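Local coordinates for protein thiazoline oxidase/subtilisin-like protease (Prochloron didemni, PDB 4H6X) that probably cleaves precursor peptides and joins their ends into macrocycles during patellamide maturation, as a subtilisin-like transamidating protease, at residues N25-D30 with M288-Q293; Q32-I37 with N131-N136. All coordinates share one frame; numbering follows the deposited sequence.

How the interactions relate
Interaction 1 and interaction 2 lie side by side, their centres about 13 Å apart, and they directly adjoin. Residues 25-30 run off helix 20-26 and lead straight into strand 34-39, so the chain passes from the first contact into the second; it returns through 131-136 and later through 288-293, the end of helix 273-293, which puts interaction 2 between the two halves of interaction 1 in sequence. L28 O probably accepts a hydrogen bond from N131 N, and S289 packs on C132. The contacts join the starts of two neighbouring strands of the subtilisin-like parallel sheet to the far end of the helix whose first turn carries S274, the probable catalytic serine.

Interaction 1: residues N25-D30 with M288-Q293; sequences NQTLGD and MSLQVQ
S289 turns its hydroxyl back beside its own backbone N (chi1 -62°), and this aims OG at the chain where G29 meets D30. D30 N lies 2.9 Å from S289 OG and gives it a weak hydrogen bond, bent to 123° at the hydrogen. The same hydroxyl is bonded to A285 O one turn back in the helix, so it ties the incoming loop to the helix backbone. G29 CA sits 3.3 Å from S289 OG, close against the hydroxyl. The backbone turn at G29 would press a CB into the carbonyl O of L28, which explains a residue without a side chain here.

On T27 the hydroxyl swings to the side away from the backbone N (chi1 -171°), where it accepts from G29 N at 2.9 Å and closes an ST turn. Locked in this way, T27 presents two different surfaces to the helix: OG1 passes S289 CB at 3.8 Å, while the methyl CG2 meets L290 CD1 at 4.0 Å. The side chains of T27 and L290 cross obliquely, and the same CD1 also reaches Q26 CB at 4.2 Å, so one leucine methyl serves both neighbours. Further along, the side chains of D30 and V292 cross at about a right angle, with CG1 of V292 4.1 Å from D30 OD1. This is a loose van der Waals contact between carboxylate and methyl; OD1 is engaged instead by Q32 N, two residues on.

The whole contact is the docking of the turn after helix 20-26 onto the last turns of helix 273-293. M336 of helix 332-340 packs on both Q26 and L290, and F340 adds to the cover over L290. S289 also touches I33 and C132, at the lead-in to strands 34-39 and 133-138.

Interaction 2: residues Q32-I37 with N131-N136; sequences QITIVI and NCRVIN
R133 NH1 donates to T34 OG1 at 2.8 Å, meeting the hydroxyl at the edge of the guanidinium and close to its plane; the angle at the hydrogen is 139°. The two side chains run alongside each other, the arginine extended from CG to NE with CG opposite its backbone N (chi1 -178°), which brings the guanidinium up beside T34, with I135 CG1 off one of its faces, toward the rim. Cut back to alanine, this position would lose the NH1 donor, which would probably leave T34 OG1 without that partner and uncover I135 CG1.

Between the two layers of side chains the backbones pair as parallel strands, neighbours in the sheet of the subtilisin-like alpha/beta fold. I33 O accepts from R133 N at 3.0 Å, I35 N reaches R133 O, I35 O takes I135 N, and I37 N closes on I135 O at 2.8 Å. The face with T34 and V36 also holds R133 and I135, where T34 CG2 meets I135 CD1 at 3.9 Å. On the other face I37 CD1 packs on V134 CG1 at 3.7 Å. I35 CD1 meets C132 CB at 3.9 Å, just before the strand begins. I37 also touches the probable Ser-His-Asp triad.

Strand 34-39 lies between 133-138 and 170-173, while 53-56 flanks 133-138 on its far side, its E53 touching R133. Helix 101-118 covers the I35, I37 and V134 face, and helix 273-293 touches I33, I35 and C132.

Interaction 1: residues N25-D30 with M288-Q293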
# COMPACT_ATOMS: atom_id res chain seq x y z
N ASN A 25 17.50 5.76 -6.60
CA ASN A 25 18.78 6.47 -6.62
C ASN A 25 18.65 7.95 -6.32
O ASN A 25 19.59 8.57 -5.84
CB ASN A 25 19.51 6.27 -7.95
CG ASN A 25 20.01 4.86 -8.12
OD1 ASN A 25 20.01 4.07 -7.17
ND2 ASN A 25 20.43 4.52 -9.33
N GLN A 26 17.47 8.50 -6.59
CA GLN A 26 17.18 9.92 -6.37
C GLN A 26 16.50 10.20 -5.02
O GLN A 26 16.80 11.20 -4.36
CB GLN A 26 16.34 10.47 -7.52
CG GLN A 26 16.97 10.25 -8.89
CD GLN A 26 16.35 11.11 -9.97
OE1 GLN A 26 16.21 12.32 -9.81
NE2 GLN A 26 15.99 10.49 -11.08
N THR A 27 15.58 9.32 -4.62
CA THR A 27 14.89 9.45 -3.33
C THR A 27 14.45 8.09 -2.74
O THR A 27 14.13 7.15 -3.48
CB THR A 27 13.71 10.47 -3.39
OG1 THR A 27 13.20 10.73 -2.07
CG2 THR A 27 12.57 10.00 -4.30
N LEU A 28 14.48 7.99 -1.41
CA LEU A 28 13.81 6.89 -0.72
C LEU A 28 12.60 7.45 0.04
O LEU A 28 12.02 6.78 0.89
CB LEU A 28 14.75 6.15 0.24
CG LEU A 28 15.95 5.38 -0.33
CD1 LEU A 28 16.69 4.67 0.80
CD2 LEU A 28 15.58 4.39 -1.43
N GLY A 29 12.22 8.68 -0.29
CA GLY A 29 11.07 9.34 0.30
C GLY A 29 11.43 10.56 1.12
O GLY A 29 12.60 10.77 1.46
N ASP A 30 10.42 11.35 1.45
CA ASP A 30 10.61 12.54 2.26
C ASP A 30 9.58 12.57 3.39
O ASP A 30 8.40 12.38 3.15
CB ASP A 30 10.44 13.78 1.37
CG ASP A 30 10.96 15.02 2.03
OD1 ASP A 30 10.32 15.53 2.97
OD2 ASP A 30 12.03 15.48 1.60
N MET A 288 6.00 12.28 -5.23
CA MET A 288 5.71 13.44 -4.40
C MET A 288 6.95 13.89 -3.61
O MET A 288 7.17 15.10 -3.45
CB MET A 288 4.56 13.15 -3.42
CG MET A 288 3.20 12.90 -4.05
SD MET A 288 1.97 12.67 -2.74
CE MET A 288 0.50 12.51 -3.77
N SER A 289 7.74 12.95 -3.11
CA SER A 289 8.98 13.30 -2.40
C SER A 289 9.93 14.13 -3.28
O SER A 289 10.59 15.06 -2.81
CB SER A 289 9.68 12.04 -1.90
OG SER A 289 8.84 11.38 -0.97
N LEU A 290 9.96 13.78 -4.56
CA LEU A 290 10.80 14.46 -5.55
C LEU A 290 10.29 15.88 -5.86
O LEU A 290 11.08 16.79 -6.11
CB LEU A 290 10.86 13.61 -6.81
CG LEU A 290 12.17 13.43 -7.55
CD1 LEU A 290 13.33 13.17 -6.58
CD2 LEU A 290 12.00 12.29 -8.53
N GLN A 291 8.97 16.07 -5.81
CA GLN A 291 8.37 17.40 -5.92
C GLN A 291 8.86 18.29 -4.79
O GLN A 291 9.34 19.41 -5.05
CB GLN A 291 6.84 17.33 -5.93
CG GLN A 291 6.22 16.78 -7.21
CD GLN A 291 4.71 16.60 -7.10
OE1 GLN A 291 4.17 16.39 -6.01
NE2 GLN A 291 4.02 16.68 -8.24
N VAL A 292 8.77 17.79 -3.56
CA VAL A 292 9.30 18.48 -2.37
C VAL A 292 10.81 18.72 -2.45
O VAL A 292 11.29 19.79 -2.06
CB VAL A 292 8.97 17.71 -1.06
CG1 VAL A 292 9.55 18.42 0.16
CG2 VAL A 292 7.47 17.55 -0.89
N GLN A 293 11.56 17.73 -2.95
CA GLN A 293 13.02 17.85 -3.10
C GLN A 293 13.41 19.00 -4.02
O GLN A 293 14.41 19.69 -3.78
CB GLN A 293 13.63 16.55 -3.62
CG GLN A 293 15.14 16.58 -3.81
CD GLN A 293 15.72 15.26 -4.26
OE1 GLN A 293 15.60 14.24 -3.57
NE2 GLN A 293 16.35 15.25 -5.44

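Interaction 2: residues Q32-I37 with N131-N136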
# COMPACT_ATOMS: atom_id res chain seq x y z
N GLN A 32 8.11 14.83 4.78
CA GLN A 32 7.03 15.79 4.59
C GLN A 32 5.85 15.15 3.84
O GLN A 32 4.77 15.73 3.75
CB GLN A 32 7.50 17.04 3.83
CG GLN A 32 8.52 17.89 4.57
CD GLN A 32 8.80 19.20 3.85
OE1 GLN A 32 7.90 20.02 3.64
NE2 GLN A 32 10.06 19.42 3.48
N ILE A 33 6.07 13.95 3.30
CA ILE A 33 5.00 13.22 2.62
C ILE A 33 4.42 12.22 3.62
O ILE A 33 5.13 11.33 4.10
CB ILE A 33 5.50 12.48 1.35
CG1 ILE A 33 6.13 13.47 0.34
CG2 ILE A 33 4.38 11.67 0.70
CD1 ILE A 33 5.23 14.63 -0.03
N THR A 34 3.14 12.41 3.92
CA THR A 34 2.40 11.56 4.87
C THR A 34 1.46 10.61 4.15
O THR A 34 0.61 11.06 3.38
CB THR A 34 1.61 12.43 5.88
OG1 THR A 34 2.53 13.20 6.65
CG2 THR A 34 0.74 11.53 6.82
N ILE A 35 1.63 9.31 4.41
CA ILE A 35 0.74 8.29 3.88
C ILE A 35 -0.10 7.78 5.05
O ILE A 35 0.45 7.37 6.07
CB ILE A 35 1.53 7.09 3.28
CG1 ILE A 35 2.49 7.55 2.16
CG2 ILE A 35 0.58 5.99 2.78
CD1 ILE A 35 3.76 6.73 2.06
N VAL A 36 -1.42 7.83 4.91
CA VAL A 36 -2.31 7.27 5.93
C VAL A 36 -2.86 5.96 5.39
O VAL A 36 -3.46 5.92 4.31
CB VAL A 36 -3.45 8.23 6.34
CG1 VAL A 36 -4.34 7.57 7.40
CG2 VAL A 36 -2.88 9.53 6.89
N ILE A 37 -2.66 4.90 6.16
CA ILE A 37 -3.06 3.56 5.75
C ILE A 37 -4.29 3.13 6.54
O ILE A 37 -4.23 2.94 7.77
CB ILE A 37 -1.91 2.55 5.95
CG1 ILE A 37 -0.69 2.96 5.11
CG2 ILE A 37 -2.34 1.13 5.62
CD1 ILE A 37 0.56 2.11 5.38
N ASN A 131 11.50 6.32 3.73
CA ASN A 131 11.73 7.61 4.39
C ASN A 131 10.53 8.54 4.51
O ASN A 131 10.64 9.62 5.10
CB ASN A 131 12.92 8.36 3.75
CG ASN A 131 14.27 7.83 4.19
OD1 ASN A 131 15.29 8.08 3.55
ND2 ASN A 131 14.29 7.10 5.30
N CYS A 132 9.39 8.13 3.96
CA CYS A 132 8.13 8.88 4.15
C CYS A 132 7.55 8.64 5.52
O CYS A 132 7.88 7.64 6.18
CB CYS A 132 7.11 8.48 3.08
SG CYS A 132 7.61 8.98 1.42
N ARG A 133 6.69 9.56 5.94
CA ARG A 133 5.97 9.45 7.21
C ARG A 133 4.73 8.59 6.98
O ARG A 133 3.98 8.81 6.02
CB ARG A 133 5.57 10.84 7.71
CG ARG A 133 4.84 10.89 9.06
CD ARG A 133 4.75 12.33 9.55
NE ARG A 133 3.81 12.48 10.66
CZ ARG A 133 2.59 13.00 10.57
NH1 ARG A 133 2.14 13.45 9.40
NH2 ARG A 133 1.82 13.09 11.64
N VAL A 134 4.52 7.60 7.84
CA VAL A 134 3.36 6.72 7.69
C VAL A 134 2.53 6.74 8.96
O VAL A 134 3.08 6.59 10.07
CB VAL A 134 3.77 5.27 7.34
CG1 VAL A 134 2.57 4.34 7.51
CG2 VAL A 134 4.32 5.19 5.92
N ILE A 135 1.23 6.95 8.80
CA ILE A 135 0.25 6.80 9.88
C ILE A 135 -0.66 5.62 9.56
O ILE A 135 -1.36 5.62 8.54
CB ILE A 135 -0.61 8.06 10.08
CG1 ILE A 135 0.27 9.25 10.50
CG2 ILE A 135 -1.74 7.81 11.11
CD1 ILE A 135 -0.43 10.61 10.46
N ASN A 136 -0.61 4.59 10.41
CA ASN A 136 -1.59 3.52 10.35
C ASN A 136 -2.86 3.91 11.11
O ASN A 136 -2.78 4.37 12.25
CB ASN A 136 -1.01 2.22 10.91
CG ASN A 136 -0.09 1.52 9.92
OD1 ASN A 136 -0.56 0.85 8.99
ND2 ASN A 136 1.20 1.63 10.12